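Local coordinates for protein 16S rRNA (guanine(1405)-N(7))-methyltransferase (Klebsiella pneumoniae, PDB 6PI9) that probably methylates N7 of guanine 1405 in 16S ribosomal RNA, using S-adenosyl-L-methionine as methyl donor, and thereby confers resistance to aminoglycosides, at residues 170-175 with 198-203; 235-240 with 255-260. One frame throughout, in Å; residues are numbered along the deposited sequence. Where two conformers were deposited one is given.

Contact 1 (170-175 with 198-203); sequences SEIPAE and AELLAS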
# COMPACT_ATOMS: atom_id res chain seq x y z
N SER A 170 -20.59 7.84 -2.03
CA SER A 170 -21.98 8.04 -2.37
C SER A 170 -22.82 8.43 -1.17
O SER A 170 -24.02 8.68 -1.34
CB SER A 170 -22.53 6.79 -3.09
OG SER A 170 -22.02 5.63 -2.51
N GLU A 171 -22.21 8.57 0.01
CA GLU A 171 -22.99 8.96 1.19
C GLU A 171 -22.16 9.94 2.01
O GLU A 171 -20.99 9.69 2.24
CB GLU A 171 -23.33 7.71 2.03
CG GLU A 171 -24.07 8.02 3.31
CD GLU A 171 -24.21 6.83 4.29
OE1 GLU A 171 -23.94 5.64 3.95
OE2 GLU A 171 -24.65 7.10 5.41
N ILE A 172 -22.77 11.03 2.45
CA ILE A 172 -22.16 11.89 3.48
C ILE A 172 -22.84 11.53 4.77
O ILE A 172 -24.09 11.69 4.88
CB ILE A 172 -22.32 13.37 3.11
CG1 ILE A 172 -21.24 13.72 2.07
CG2 ILE A 172 -22.17 14.25 4.34
CD1 ILE A 172 -21.22 15.18 1.70
N PRO A 173 -22.17 10.88 5.73
CA PRO A 173 -22.85 10.38 6.94
C PRO A 173 -23.66 11.47 7.60
O PRO A 173 -23.16 12.59 7.82
CB PRO A 173 -21.71 9.92 7.84
CG PRO A 173 -20.59 9.51 6.82
CD PRO A 173 -20.74 10.48 5.68
N ALA A 174 -24.92 11.13 7.92
CA ALA A 174 -25.87 12.08 8.48
C ALA A 174 -25.96 12.02 10.01
O ALA A 174 -26.74 12.78 10.60
CB ALA A 174 -27.25 11.85 7.86
N GLU A 175 -25.19 11.15 10.66
CA GLU A 175 -25.30 10.99 12.10
C GLU A 175 -24.83 12.26 12.82
O GLU A 175 -23.98 13.01 12.31
CB GLU A 175 -24.49 9.79 12.57
CG GLU A 175 -25.08 8.46 12.09
CD GLU A 175 -24.51 8.00 10.75
OE1 GLU A 175 -24.73 6.82 10.40
OE2 GLU A 175 -23.82 8.81 10.07
N ALA A 198 -13.08 17.85 0.59
CA ALA A 198 -13.64 19.11 1.06
C ALA A 198 -15.16 19.01 1.23
O ALA A 198 -15.74 19.66 2.11
CB ALA A 198 -13.27 20.23 0.07
N GLU A 199 -15.82 18.22 0.38
CA GLU A 199 -17.28 18.13 0.48
C GLU A 199 -17.66 17.37 1.76
O GLU A 199 -18.59 17.76 2.47
CB GLU A 199 -17.82 17.43 -0.76
CG GLU A 199 -19.28 17.32 -0.81
CD GLU A 199 -19.74 16.78 -2.16
OE1 GLU A 199 -20.97 16.91 -2.41
OE2 GLU A 199 -18.88 16.23 -2.94
N LEU A 200 -16.91 16.32 2.07
CA LEU A 200 -17.14 15.56 3.29
C LEU A 200 -16.87 16.40 4.53
O LEU A 200 -17.70 16.45 5.45
CB LEU A 200 -16.26 14.31 3.29
CG LEU A 200 -16.29 13.41 4.52
CD1 LEU A 200 -17.72 12.90 4.71
CD2 LEU A 200 -15.32 12.18 4.31
N LEU A 201 -15.71 17.07 4.60
CA LEU A 201 -15.40 17.89 5.78
C LEU A 201 -16.46 18.96 6.02
O LEU A 201 -16.86 19.22 7.16
CB LEU A 201 -14.02 18.53 5.60
CG LEU A 201 -12.79 17.62 5.59
CD1 LEU A 201 -11.63 18.38 5.00
CD2 LEU A 201 -12.39 17.13 7.00
N ALA A 202 -16.93 19.61 4.95
CA ALA A 202 -17.88 20.72 5.12
C ALA A 202 -19.27 20.26 5.57
O ALA A 202 -20.06 21.10 6.04
CB ALA A 202 -18.01 21.51 3.82
N SER A 203 -19.60 18.98 5.42
CA SER A 203 -20.97 18.52 5.65
C SER A 203 -21.15 17.64 6.89
O SER A 203 -22.31 17.42 7.30
CB SER A 203 -21.48 17.74 4.43
OG SER A 203 -21.55 18.55 3.27
O HOH W 1 -24.63 15.41 7.06
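One ordered water joins the backbones of P173 and S203 by donating to both carbonyl oxygens, at 3.1 Å from S203 O and 3.3 Å from P173 O. No direct hydrogen bond spans the two segments; the rest is apolar packing, with I172 at its centre. Its side chain is directed at helix 196-203 and runs out straight (chi2 -176°), so that CD1 comes to 3.8 Å from E199 CG, alongside the aliphatic part of that glutamate. The other branch, CG2, presses on S203 at 3.6 Å from CB. The serine hydroxyl turns back toward the preceding turn: S203 OG donates to E199 O over 3.2 Å, nearly in line with the carbonyl (158° at the oxygen), and I172 CD1 lies over this bonded pair. On the more buried side P173 and L200 cross at about a right angle, P173 CD resting 4.0 Å from L200 CD1. P173 also packs on L168, a residue of the S-adenosyl-L-homocysteine site, and L200 on L189 of helix 186-192. The contact thus lays the loop between strands 162-165 and 179-183 of the Rossmann-like methyltransferase domain against a helix beyond the second of these strands. Because the serine hydroxyl is spent on E199 O, the I172 methyls meet a surface whose nearest polar groups are already paired, and the water supplies the polar bridge between loop and helix.

Contact 2 (235-240 with 255-260); sequences RILPDT and YLVERT
T240 O and the backbone of T260 make the closest approach here: T260 N donates to T240 O at 2.8 Å, although T260, the C-terminal residue, is poorly ordered. The bond is somewhat bent at the hydrogen (145°), and the donor stands 22° out of the carbonyl plane. T260 O, also an acceptor, comes to 2.9 Å from T240 O, an approach left uncertain by the disorder. Around the same oxygen gather carbon atoms of the other segment, with T260 CB 3.7 Å and R259 CG 3.9 Å from T240 O. R259 comes alongside because its CG stands anti to its own N (chi1 -155°); in the conformer given, the chain then bends at chi3 and takes the guanidinium past T240 to L201 O on helix 196-203. This close-set end is nevertheless the exposed one. In the fold, the segment 235-240 leads from helix 225-236 into strand 241-248, the edge strand paired antiparallel with 252-259 in the 3-2-1-4-5-7-6 sheet of class I methyltransferases. The T240–T260 bond carries on the ladder that E258 and S242 form with their backbones. Toward the protein interior the two segments stand wider apart: the first residue past the helix, L237, sends CD1 to V257 CG1 at 4.4 Å, a light touch between methyls. V257 is nonetheless well buried, since F233 and L209 also pack on it, while E258 points away from 235-240 and pairs with R208 and R244.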
# COMPACT_ATOMS: atom_id res chain seq x y z
N ARG A 235 -4.91 23.80 2.09
CA ARG A 235 -5.51 24.45 0.94
C ARG A 235 -6.96 24.02 0.76
O ARG A 235 -7.81 24.83 0.39
CB ARG A 235 -4.69 24.12 -0.31
CG ARG A 235 -5.34 24.57 -1.57
CD ARG A 235 -4.37 24.55 -2.74
NE ARG A 235 -3.89 23.21 -3.08
CZ ARG A 235 -4.60 22.33 -3.80
NH1 ARG A 235 -5.83 22.65 -4.21
NH2 ARG A 235 -4.08 21.14 -4.10
N ILE A 236 -7.30 22.77 1.05
CA ILE A 236 -8.68 22.34 0.78
C ILE A 236 -9.57 22.51 2.00
O ILE A 236 -10.80 22.40 1.89
CB ILE A 236 -8.77 20.89 0.28
CG1 ILE A 236 -8.31 19.90 1.36
CG2 ILE A 236 -7.93 20.71 -1.02
CD1 ILE A 236 -9.42 19.15 2.09
N LEU A 237 -9.00 22.77 3.17
CA LEU A 237 -9.85 22.82 4.36
C LEU A 237 -10.95 23.88 4.19
O LEU A 237 -10.64 25.05 3.97
CB LEU A 237 -9.02 23.15 5.60
CG LEU A 237 -9.82 23.18 6.91
CD1 LEU A 237 -10.28 21.77 7.24
CD2 LEU A 237 -8.95 23.74 8.03
N PRO A 238 -12.23 23.53 4.32
CA PRO A 238 -13.30 24.55 4.24
C PRO A 238 -13.12 25.69 5.23
O PRO A 238 -12.66 25.49 6.36
CB PRO A 238 -14.57 23.75 4.55
CG PRO A 238 -14.24 22.33 4.19
CD PRO A 238 -12.77 22.18 4.53
N ASP A 239 -13.53 26.90 4.82
CA ASP A 239 -13.33 28.07 5.67
C ASP A 239 -14.13 28.01 6.96
O ASP A 239 -13.82 28.75 7.91
CB ASP A 239 -13.69 29.38 4.95
CG ASP A 239 -12.84 29.64 3.72
OD1 ASP A 239 -11.69 29.12 3.63
OD2 ASP A 239 -13.31 30.41 2.85
N THR A 240 -15.18 27.18 7.01
CA THR A 240 -15.96 27.02 8.22
C THR A 240 -15.23 26.22 9.29
O THR A 240 -15.73 26.11 10.40
CB THR A 240 -17.29 26.34 7.91
OG1 THR A 240 -17.04 25.14 7.16
CG2 THR A 240 -18.19 27.25 7.11
N TYR A 255 -4.22 16.17 12.82
CA TYR A 255 -4.82 17.50 12.93
C TYR A 255 -6.05 17.43 13.82
O TYR A 255 -6.93 16.59 13.60
CB TYR A 255 -5.32 18.01 11.57
CG TYR A 255 -4.21 18.47 10.66
CD1 TYR A 255 -3.76 19.77 10.68
CD2 TYR A 255 -3.63 17.58 9.75
CE1 TYR A 255 -2.73 20.19 9.80
CE2 TYR A 255 -2.61 18.00 8.90
CZ TYR A 255 -2.18 19.26 8.93
OH TYR A 255 -1.17 19.66 8.06
N LEU A 256 -6.15 18.34 14.79
CA LEU A 256 -7.38 18.50 15.57
C LEU A 256 -8.09 19.73 15.01
O LEU A 256 -7.53 20.83 15.00
CB LEU A 256 -7.03 18.70 17.05
CG LEU A 256 -6.11 17.64 17.69
CD1 LEU A 256 -5.89 17.91 19.21
CD2 LEU A 256 -6.66 16.23 17.45
N VAL A 257 -9.32 19.55 14.57
CA VAL A 257 -10.01 20.51 13.73
C VAL A 257 -11.32 20.88 14.40
O VAL A 257 -12.07 19.99 14.82
CB VAL A 257 -10.26 19.93 12.34
CG1 VAL A 257 -11.05 20.89 11.47
CG2 VAL A 257 -8.92 19.54 11.71
N GLU A 258 -11.63 22.16 14.42
CA GLU A 258 -12.79 22.67 15.14
C GLU A 258 -13.69 23.44 14.19
O GLU A 258 -13.22 24.11 13.26
CB GLU A 258 -12.35 23.56 16.28
CG GLU A 258 -13.14 23.37 17.51
CD GLU A 258 -12.60 24.22 18.63
OE1 GLU A 258 -11.86 25.20 18.34
OE2 GLU A 258 -12.92 23.90 19.79
N ARG A 259 -14.99 23.29 14.38
CA ARG A 259 -15.92 23.98 13.52
C ARG A 259 -16.05 25.41 14.01
O ARG A 259 -16.38 25.64 15.18
CB ARG A 259 -17.27 23.27 13.49
CG ARG A 259 -18.06 23.54 12.22
CD ARG A 259 -19.08 22.44 11.90
NE ARG A 259 -18.48 21.20 11.36
CZ ARG A 259 -18.44 20.88 10.07
NH1 ARG A 259 -18.97 21.69 9.15
NH2 ARG A 259 -17.91 19.74 9.68
N THR A 260 -15.74 26.36 13.14
CA THR A 260 -15.88 27.78 13.44
C THR A 260 -17.19 28.30 12.82
O THR A 260 -17.68 27.79 11.79
CB THR A 260 -14.69 28.60 12.91
OG1 THR A 260 -13.48 27.96 13.32
CG2 THR A 260 -14.72 30.01 13.47
OXT THR A 260 -17.80 29.22 13.36

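Loop 170-175 packs on helix 196-203 directly in contact 1, and contact 2 borders the same helix through P238, I236 and, in the conformer given, R259. Contact 1 is partly buried, and its P173–L200 side lies near the cofactor pocket, the L200 side chain about 8 Å from the bound S-adenosyl-L-homocysteine; contact 2 lies at the surface, away from that site. Their chemistry differs too. In 170-175 with 198-203, loop and helix meet through side chains, and the two backbones are joined by a water. In 235-240 with 255-260, the direct polar link is a backbone bond just beyond the strand pair, and the apolar part is a single methyl contact.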